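Local structure of D-lactate dehydrogenase (Fermentative) (Pseudomonas aeruginosa, 5Z20) at residues B[64-69]-B[88-93]; B[164-169]-B[205-210]. The protein probably catalyses the NAD-dependent interconversion of pyruvate and D-lactate, as a member of the D-isomer specific 2-hydroxyacid dehydrogenase family. All blocks are in the same frame, centred on the assembly; numbering follows the deposited sequence.

Contact 1 and contact 2 illustrate how a two-sheet dehydrogenase builds its active site from strand ends. Contact 1 comes first along the chain and joins neighbouring strands 63-66 and 87-90 of the five-stranded parallel sheet. Contact 2, wholly later in sequence, packs helix 207-213 on strand 162-166 of the seven-stranded parallel sheet of the NAD-binding domain. Their centres lie 29 Å apart and their nearest atoms about 11 Å, so they do not touch; they lie on opposite sides of the chain's centre. The bound molecules relate them: oxamic acid meets the loops of contact 1, while contact 2 leads into the loop against the adenosine half of the dinucleotide.

Contact 1 (B[64-69]-B[88-93]); sequences VCAFVN and VALRSA. With OXM (oxamic acid), chain M.
The guanidinium of Arg-91 is covered on one face by CB of Phe-67, 3.6 Å above its plane, rather than by the ring of that residue. Ring and guanidinium planes are only 12° apart, yet the ring lies beyond, with the carbonyl O of Arg-91 at its edge and CG2 of the adjacent Val-68 over the centre of one face. Arg-91 reaches this place because its CG sits between backbone N and carbonyl carbon (chi1 60°), from where the extended chain runs past Cys-65 SG, 3.7 Å from Arg-91 CG. NH2 finishes in a hydrogen bond to Phe-22 O. Behind these loops, strands 63-66 and 87-90 run parallel and form one beta-alpha-beta unit with helix 74-82, inside a five-stranded sheet whose 2-1-3-4-5 order is flavodoxin-like. Ala-89 N gives a nearly straight bond to Val-64 O (2.8 Å), and Ala-89 O takes Ala-66 N at 2.9 Å. Two donors grip Ala-66 O: Arg-91 N, and a water that also donates to Ser-92 OG, itself hydrogen-bonded to Gly-94 O. Arg-91 then centres an inverse gamma turn, closed by a weak bond from Ser-92 N to Leu-90 O. Past the turn Ser-92 CB packs tightly on Val-68 CG1 (3.5 Å), and Ala-93 N binds O3 of oxamic acid at 2.8 Å, a pyruvate analogue also held by Arg-250 and His-311; this loop probably helps form the substrate pocket.

Contact 2 (B[164-169]-B[205-210]); sequences GVIGTG and LALDAL. With NAI (1,4-dihydronicotinamide adenine dinucleotide), chain L.
Leu-210 CD1 stands over a face of the peptide unit between Gly-164 and Val-165, the flat group met between the two segments, 3.9 Å from Val-165 N, and it also lies 3.8 Å from Val-165 O. Beside the peptide, Leu-210 CG rests 3.9 Å from Gly-164 CA; with no side chain on the glycine, the leucine can come down directly on the strand backbone. The adenine of the dinucleotide is a further flat group nearby, and Ile-166 CG2 approaches it obliquely, 4.4 Å from C2A.

The rest is purely apolar. In Ile-166, chi1 of -68° sets CG1 beside the backbone N, and the extended second torsion (chi2 169°) carries CD1 on to the helix, while CG2 lies anti to the backbone N. There CD1 meets Leu-207 CD1 at 3.7 Å, the two side chains crossing at about a right angle, and CG1 lies 4.0 Å from Leu-210 CD2. Leu-207 and Leu-210, three residues and about one turn apart on the helix, both meet the end of the isoleucine, while Tyr-189 touches both leucines and Leu-219 packs on Ile-166.

Beyond the strand the chain turns toward the cofactor. Asp-190 accepts a bond from Thr-168 N and another from the dinucleotide, and Gly-169 CA comes within 3.2 Å of the ribose-phosphate oxygen O5B. Gly-169 caps helix 170-181, whose first amides, those of Gln-170 and Ile-171, bind the dinucleotide. Helix 207-213 carries the chain from edge strand 203-204 across to strand 216-219, on the far side of strand 162-166: this is the crossover of the classical Rossmann fold, with the first two glycines of a GxGxxG-type loop at Gly-167 and Gly-169.

Contact 1 (B[64-69]-B[88-93])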
ATOM      1  N   VAL B  64      32.174  -6.680  23.469  1.00 27.53           N
ATOM      2  CA  VAL B  64      31.213  -5.919  22.698  1.00 28.71           C
ATOM      3  C   VAL B  64      30.731  -6.791  21.558  1.00 27.87           C
ATOM      4  O   VAL B  64      31.530  -7.386  20.854  1.00 27.58           O
ATOM      5  CB  VAL B  64      31.868  -4.630  22.189  1.00 30.83           C
ATOM      6  CG1 VAL B  64      31.081  -3.991  21.103  1.00 33.39           C
ATOM      7  CG2 VAL B  64      31.989  -3.631  23.350  1.00 32.22           C
ATOM      8  N   CYS B  65      29.407  -6.867  21.401  1.00 26.57           N
ATOM      9  CA  CYS B  65      28.784  -7.611  20.287  1.00 24.82           C
ATOM     10  C   CYS B  65      28.175  -6.657  19.286  1.00 25.44           C
ATOM     11  O   CYS B  65      27.270  -5.842  19.629  1.00 24.22           O
ATOM     12  CB  CYS B  65      27.719  -8.526  20.787  1.00 25.53           C
ATOM     13  SG  CYS B  65      26.983  -9.527  19.450  1.00 23.92           S
ATOM     14  N   ALA B  66      28.720  -6.683  18.071  1.00 24.01           N
ATOM     15  CA  ALA B  66      28.369  -5.738  17.027  1.00 23.56           C
ATOM     16  C   ALA B  66      27.734  -6.434  15.839  1.00 22.60           C
ATOM     17  O   ALA B  66      28.010  -7.629  15.565  1.00 22.30           O
ATOM     18  CB  ALA B  66      29.606  -5.020  16.552  1.00 24.35           C
ATOM     19  N   PHE B  67      27.000  -5.623  15.074  1.00 22.29           N
ATOM     20  CA  PHE B  67      26.349  -6.077  13.870  1.00 23.26           C
ATOM     21  C   PHE B  67      26.913  -5.337  12.683  1.00 24.27           C
ATOM     22  O   PHE B  67      27.852  -4.547  12.815  1.00 23.66           O
ATOM     23  CB  PHE B  67      24.824  -6.003  14.035  1.00 22.46           C
ATOM     24  CG  PHE B  67      24.048  -6.718  12.968  1.00 24.37           C
ATOM     25  CD1 PHE B  67      24.351  -8.014  12.586  1.00 26.25           C
ATOM     26  CD2 PHE B  67      22.986  -6.087  12.348  1.00 26.41           C
ATOM     27  CE1 PHE B  67      23.618  -8.668  11.603  1.00 27.06           C
ATOM     28  CE2 PHE B  67      22.248  -6.722  11.390  1.00 26.87           C
ATOM     29  CZ  PHE B  67      22.550  -8.013  11.006  1.00 26.32           C
ATOM     30  N   VAL B  68      26.369  -5.606  11.503  1.00 24.37           N
ATOM     31  CA  VAL B  68      27.052  -5.294  10.253  1.00 25.56           C
ATOM     32  C   VAL B  68      27.057  -3.823   9.940  1.00 27.39           C
ATOM     33  O   VAL B  68      27.817  -3.374   9.080  1.00 26.32           O
ATOM     34  CB  VAL B  68      26.438  -6.062   9.072  1.00 27.49           C
ATOM     35  CG1 VAL B  68      26.543  -7.565   9.329  1.00 29.20           C
ATOM     36  CG2 VAL B  68      24.969  -5.720   8.876  1.00 27.72           C
ATOM     37  N   ASN B  69      26.229  -3.048  10.613  1.00 26.47           N
ATOM     38  CA  ASN B  69      26.298  -1.645  10.329  1.00 26.77           C
ATOM     39  C   ASN B  69      26.913  -0.849  11.494  1.00 28.35           C
ATOM     40  O   ASN B  69      26.781   0.346  11.570  1.00 28.76           O
ATOM     41  CB  ASN B  69      24.911  -1.134   9.874  1.00 26.32           C
ATOM     42  CG  ASN B  69      24.479  -1.714   8.462  1.00 25.08           C
ATOM     43  OD1 ASN B  69      25.318  -2.022   7.550  1.00 23.63           O
ATOM     44  ND2 ASN B  69      23.137  -1.778   8.266  1.00 25.19           N
ATOM     45  N   VAL B  88      35.879  -8.347  20.506  1.00 29.42           N
ATOM     46  CA  VAL B  88      34.820  -7.903  19.616  1.00 26.47           C
ATOM     47  C   VAL B  88      34.165  -9.117  18.973  1.00 25.74           C
ATOM     48  O   VAL B  88      34.813  -9.857  18.252  1.00 23.21           O
ATOM     49  CB  VAL B  88      35.379  -7.016  18.543  1.00 26.30           C
ATOM     50  CG1 VAL B  88      34.308  -6.679  17.532  1.00 24.90           C
ATOM     51  CG2 VAL B  88      35.888  -5.748  19.193  1.00 28.28           C
ATOM     52  N   ALA B  89      32.893  -9.314  19.300  1.00 24.89           N
ATOM     53  CA  ALA B  89      32.155 -10.468  18.817  1.00 26.21           C
ATOM     54  C   ALA B  89      31.147  -9.980  17.775  1.00 24.46           C
ATOM     55  O   ALA B  89      30.227  -9.186  18.086  1.00 22.29           O
ATOM     56  CB  ALA B  89      31.419 -11.114  19.955  1.00 24.75           C
ATOM     57  N   LEU B  90      31.342 -10.429  16.548  1.00 23.32           N
ATOM     58  CA  LEU B  90      30.437 -10.044  15.417  1.00 23.02           C
ATOM     59  C   LEU B  90      29.357 -11.056  15.379  1.00 24.15           C
ATOM     60  O   LEU B  90      29.623 -12.263  15.201  1.00 24.47           O
ATOM     61  CB  LEU B  90      31.175 -10.071  14.109  1.00 22.72           C
ATOM     62  CG  LEU B  90      32.495  -9.277  14.052  1.00 24.41           C
ATOM     63  CD1 LEU B  90      33.097  -9.299  12.636  1.00 24.14           C
ATOM     64  CD2 LEU B  90      32.279  -7.803  14.443  1.00 25.80           C
ATOM     65  N   ARG B  91      28.119 -10.592  15.496  1.00 23.40           N
ATOM     66  CA  ARG B  91      26.977 -11.466  15.321  1.00 22.70           C
ATOM     67  C   ARG B  91      26.579 -11.522  13.859  1.00 22.47           C
ATOM     68  O   ARG B  91      25.408 -11.303  13.507  1.00 22.08           O
ATOM     69  CB  ARG B  91      25.828 -11.107  16.286  1.00 21.09           C
ATOM     70  CG  ARG B  91      25.255  -9.681  16.167  1.00 20.15           C
ATOM     71  CD  ARG B  91      24.065  -9.557  17.091  1.00 18.88           C
ATOM     72  NE  ARG B  91      23.248  -8.361  16.825  1.00 20.39           N
ATOM     73  CZ  ARG B  91      23.532  -7.144  17.297  1.00 21.78           C
ATOM     74  NH1 ARG B  91      24.630  -6.945  18.071  1.00 22.87           N
ATOM     75  NH2 ARG B  91      22.746  -6.132  17.024  1.00 19.89           N
ATOM     76  N   SER B  92      27.543 -11.878  13.019  1.00 20.54           N
ATOM     77  CA  SER B  92      27.412 -11.782  11.579  1.00 21.33           C
ATOM     78  C   SER B  92      28.447 -12.653  10.904  1.00 21.61           C
ATOM     79  O   SER B  92      29.426 -13.079  11.571  1.00 21.04           O
ATOM     80  CB  SER B  92      27.625 -10.362  11.104  1.00 20.71           C
ATOM     81  OG  SER B  92      28.963  -9.880  11.285  1.00 22.05           O
ATOM     82  N   ALA B  93      28.286 -12.930   9.627  1.00 18.70           N
ATOM     83  CA  ALA B  93      29.338 -13.595   8.902  1.00 21.43           C
ATOM     84  C   ALA B  93      30.315 -12.587   8.352  1.00 22.42           C
ATOM     85  O   ALA B  93      31.526 -12.784   8.394  1.00 22.54           O
ATOM     86  CB  ALA B  93      28.757 -14.394   7.757  1.00 25.82           C
TER
HETATM   87  C1  OXM M 402      24.751 -10.318   7.446  1.00 24.57           C
HETATM   88  N1  OXM M 402      23.630 -10.504   8.141  1.00 24.91           N
HETATM   89  O1  OXM M 402      24.801  -9.546   6.502  1.00 27.45           O
HETATM   90  C2  OXM M 402      25.948 -11.060   7.827  1.00 23.43           C
HETATM   91  O2  OXM M 402      27.066 -10.631   7.470  1.00 20.90           O
HETATM   92  O3  OXM M 402      25.824 -12.106   8.501  1.00 17.82           O
HETATM   93  O   HOH W   1      28.869  -7.687  12.955  1.00 19.97           O

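Contact 2 (B[164-169]-B[205-210])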
ATOM      1  N   GLY B 164      23.963 -16.321 -13.428  1.00 23.22           N
ATOM      2  CA  GLY B 164      25.366 -16.109 -13.128  1.00 23.37           C
ATOM      3  C   GLY B 164      25.558 -15.777 -11.669  1.00 25.57           C
ATOM      4  O   GLY B 164      24.926 -14.834 -11.153  1.00 23.47           O
ATOM      5  N   VAL B 165      26.452 -16.513 -11.041  1.00 23.52           N
ATOM      6  CA  VAL B 165      26.758 -16.366  -9.649  1.00 24.78           C
ATOM      7  C   VAL B 165      28.147 -15.775  -9.501  1.00 24.29           C
ATOM      8  O   VAL B 165      29.130 -16.412  -9.878  1.00 24.30           O
ATOM      9  CB  VAL B 165      26.698 -17.737  -8.945  1.00 25.57           C
ATOM     10  CG1 VAL B 165      26.972 -17.573  -7.489  1.00 27.27           C
ATOM     11  CG2 VAL B 165      25.360 -18.380  -9.173  1.00 27.15           C
ATOM     12  N   ILE B 166      28.239 -14.591  -8.915  1.00 22.89           N
ATOM     13  CA  ILE B 166      29.500 -13.971  -8.670  1.00 23.30           C
ATOM     14  C   ILE B 166      29.821 -14.229  -7.214  1.00 25.42           C
ATOM     15  O   ILE B 166      29.213 -13.654  -6.287  1.00 25.97           O
ATOM     16  CB  ILE B 166      29.385 -12.481  -8.960  1.00 24.09           C
ATOM     17  CG1 ILE B 166      29.171 -12.288 -10.467  1.00 23.93           C
ATOM     18  CG2 ILE B 166      30.606 -11.711  -8.486  1.00 25.97           C
ATOM     19  CD1 ILE B 166      28.773 -10.903 -10.877  1.00 23.33           C
ATOM     20  N   GLY B 167      30.795 -15.083  -7.002  1.00 27.46           N
ATOM     21  CA  GLY B 167      31.178 -15.491  -5.647  1.00 30.86           C
ATOM     22  C   GLY B 167      30.528 -16.793  -5.264  1.00 28.03           C
ATOM     23  O   GLY B 167      29.365 -16.795  -4.879  1.00 31.09           O
ATOM     24  N   THR B 168      31.284 -17.882  -5.405  1.00 26.84           N
ATOM     25  CA  THR B 168      30.769 -19.234  -5.213  1.00 26.96           C
ATOM     26  C   THR B 168      31.250 -19.841  -3.910  1.00 32.01           C
ATOM     27  O   THR B 168      31.735 -20.964  -3.884  1.00 31.13           O
ATOM     28  CB  THR B 168      31.172 -20.143  -6.398  1.00 28.82           C
ATOM     29  OG1 THR B 168      32.598 -20.081  -6.658  1.00 29.99           O
ATOM     30  CG2 THR B 168      30.446 -19.651  -7.649  1.00 28.02           C
ATOM     31  N   GLY B 169      31.087 -19.099  -2.827  1.00 28.72           N
ATOM     32  CA  GLY B 169      31.450 -19.556  -1.514  1.00 30.49           C
ATOM     33  C   GLY B 169      30.283 -20.283  -0.864  1.00 27.56           C
ATOM     34  O   GLY B 169      29.494 -20.897  -1.523  1.00 28.67           O
ATOM     35  N   LEU B 205      33.580 -18.914 -15.828  1.00 32.06           N
ATOM     36  CA  LEU B 205      34.017 -18.045 -16.888  1.00 34.58           C
ATOM     37  C   LEU B 205      34.423 -16.688 -16.371  1.00 33.05           C
ATOM     38  O   LEU B 205      34.317 -16.421 -15.204  1.00 33.73           O
ATOM     39  CB  LEU B 205      32.994 -17.923 -17.996  1.00 36.17           C
ATOM     40  CG  LEU B 205      31.531 -17.622 -17.784  1.00 42.53           C
ATOM     41  CD1 LEU B 205      31.096 -17.069 -16.452  1.00 42.22           C
ATOM     42  CD2 LEU B 205      30.831 -16.994 -18.965  1.00 40.12           C
ATOM     43  N   ALA B 206      34.904 -15.839 -17.254  1.00 30.99           N
ATOM     44  CA  ALA B 206      35.399 -14.555 -16.848  1.00 33.66           C
ATOM     45  C   ALA B 206      34.188 -13.666 -16.502  1.00 33.88           C
ATOM     46  O   ALA B 206      33.106 -13.824 -17.031  1.00 32.91           O
ATOM     47  CB  ALA B 206      36.241 -13.923 -17.966  1.00 34.72           C
ATOM     48  N   LEU B 207      34.437 -12.675 -15.653  1.00 34.61           N
ATOM     49  CA  LEU B 207      33.400 -11.804 -15.203  1.00 32.62           C
ATOM     50  C   LEU B 207      32.624 -11.207 -16.360  1.00 35.48           C
ATOM     51  O   LEU B 207      31.408 -11.194 -16.325  1.00 30.07           O
ATOM     52  CB  LEU B 207      33.984 -10.709 -14.311  1.00 31.79           C
ATOM     53  CG  LEU B 207      32.930  -9.729 -13.770  1.00 31.70           C
ATOM     54  CD1 LEU B 207      31.775 -10.444 -13.055  1.00 29.20           C
ATOM     55  CD2 LEU B 207      33.579  -8.747 -12.819  1.00 33.24           C
ATOM     56  N   ASP B 208      33.317 -10.674 -17.370  1.00 35.33           N
ATOM     57  CA  ASP B 208      32.607  -9.960 -18.427  1.00 38.93           C
ATOM     58  C   ASP B 208      31.747 -10.878 -19.254  1.00 35.33           C
ATOM     59  O   ASP B 208      30.670 -10.492 -19.687  1.00 36.05           O
ATOM     60  CB  ASP B 208      33.554  -9.150 -19.330  1.00 45.87           C
ATOM     61  CG  ASP B 208      33.937  -7.787 -18.713  1.00 55.29           C
ATOM     62  OD1 ASP B 208      33.325  -7.289 -17.704  1.00 53.84           O
ATOM     63  OD2 ASP B 208      34.922  -7.247 -19.228  1.00 66.94           O
ATOM     64  N   ALA B 209      32.214 -12.090 -19.449  1.00 32.63           N
ATOM     65  CA  ALA B 209      31.465 -13.075 -20.184  1.00 31.96           C
ATOM     66  C   ALA B 209      30.218 -13.553 -19.352  1.00 31.65           C
ATOM     67  O   ALA B 209      29.139 -13.722 -19.879  1.00 29.35           O
ATOM     68  CB  ALA B 209      32.361 -14.254 -20.568  1.00 31.61           C
ATOM     69  N   LEU B 210      30.388 -13.711 -18.051  1.00 32.31           N
ATOM     70  CA  LEU B 210      29.246 -14.028 -17.174  1.00 30.86           C
ATOM     71  C   LEU B 210      28.193 -12.923 -17.291  1.00 28.07           C
ATOM     72  O   LEU B 210      27.019 -13.190 -17.458  1.00 26.79           O
ATOM     73  CB  LEU B 210      29.702 -14.157 -15.711  1.00 29.37           C
ATOM     74  CG  LEU B 210      28.585 -14.443 -14.665  1.00 28.31           C
ATOM     75  CD1 LEU B 210      29.194 -15.260 -13.535  1.00 27.30           C
ATOM     76  CD2 LEU B 210      27.933 -13.158 -14.125  1.00 25.12           C
TER
HETATM   77  PA  NAI L 401      32.415 -17.147   1.685  1.00 25.00           P
HETATM   78  O1A NAI L 401      33.617 -16.569   2.128  1.00 24.80           O
HETATM   79  O2A NAI L 401      32.083 -18.513   1.985  1.00 24.55           O
HETATM   80  O5B NAI L 401      32.434 -16.982   0.166  1.00 22.41           O
HETATM   81  C5B NAI L 401      32.745 -15.814  -0.506  1.00 22.80           C
HETATM   82  C4B NAI L 401      33.124 -16.180  -1.917  1.00 26.91           C
HETATM   83  O4B NAI L 401      33.369 -15.005  -2.657  1.00 24.89           O
HETATM   84  C3B NAI L 401      34.347 -17.100  -2.009  1.00 26.66           C
HETATM   85  O3B NAI L 401      34.265 -18.142  -2.955  1.00 25.65           O
HETATM   86  C2B NAI L 401      35.341 -16.121  -2.517  1.00 28.12           C
HETATM   87  O2B NAI L 401      36.431 -16.649  -3.224  1.00 31.72           O
HETATM   88  C1B NAI L 401      34.515 -15.221  -3.405  1.00 26.74           C
HETATM   89  N9A NAI L 401      35.268 -14.009  -3.737  1.00 30.81           N
HETATM   90  C8A NAI L 401      36.204 -13.450  -2.984  1.00 27.33           C
HETATM   91  N7A NAI L 401      36.726 -12.414  -3.549  1.00 26.95           N
HETATM   92  C5A NAI L 401      36.145 -12.264  -4.700  1.00 28.64           C
HETATM   93  C6A NAI L 401      36.269 -11.310  -5.797  1.00 33.61           C
HETATM   94  N6A NAI L 401      37.143 -10.320  -5.730  1.00 34.38           N
HETATM   95  N1A NAI L 401      35.475 -11.477  -6.840  1.00 28.81           N
HETATM   96  C2A NAI L 401      34.629 -12.483  -6.889  1.00 30.37           C
HETATM   97  N3A NAI L 401      34.464 -13.372  -5.930  1.00 27.87           N
HETATM   98  C4A NAI L 401      35.188 -13.329  -4.837  1.00 25.99           C
HETATM   99  O3  NAI L 401      31.338 -16.122   2.165  1.00 26.64           O
HETATM  100  PN  NAI L 401      29.798 -16.342   2.288  1.00 23.45           P
HETATM  101  O1N NAI L 401      29.553 -17.004   3.509  1.00 22.36           O
HETATM  102  O2N NAI L 401      29.328 -16.907   1.080  1.00 23.04           O
HETATM  103  O5D NAI L 401      29.413 -14.868   2.388  1.00 24.33           O
HETATM  104  C5D NAI L 401      29.222 -14.052   1.274  1.00 24.07           C
HETATM  105  C4D NAI L 401      28.889 -12.614   1.646  1.00 24.52           C
HETATM  106  O4D NAI L 401      27.514 -12.338   1.727  1.00 22.18           O
HETATM  107  C3D NAI L 401      29.457 -12.131   2.951  1.00 27.28           C
HETATM  108  O3D NAI L 401      30.755 -11.611   2.815  1.00 26.28           O
HETATM  109  C2D NAI L 401      28.484 -11.059   3.377  1.00 24.90           C
HETATM  110  O2D NAI L 401      28.908  -9.774   3.019  1.00 24.88           O
HETATM  111  C1D NAI L 401      27.220 -11.343   2.628  1.00 22.51           C
HETATM  112  N1N NAI L 401      26.174 -11.735   3.549  1.00 21.94           N
HETATM  113  C2N NAI L 401      25.020 -11.109   3.506  1.00 20.45           C
HETATM  114  C3N NAI L 401      23.972 -11.437   4.341  1.00 19.43           C
HETATM  115  C7N NAI L 401      22.654 -10.696   4.260  1.00 21.13           C
HETATM  116  O7N NAI L 401      21.946 -10.649   5.187  1.00 20.33           O
HETATM  117  N7N NAI L 401      22.251 -10.089   3.197  1.00 18.64           N
HETATM  118  C4N NAI L 401      24.207 -12.427   5.285  1.00 23.03           C
HETATM  119  C5N NAI L 401      25.423 -13.057   5.329  1.00 21.31           C
HETATM  120  C6N NAI L 401      26.392 -12.691   4.432  1.00 24.23           C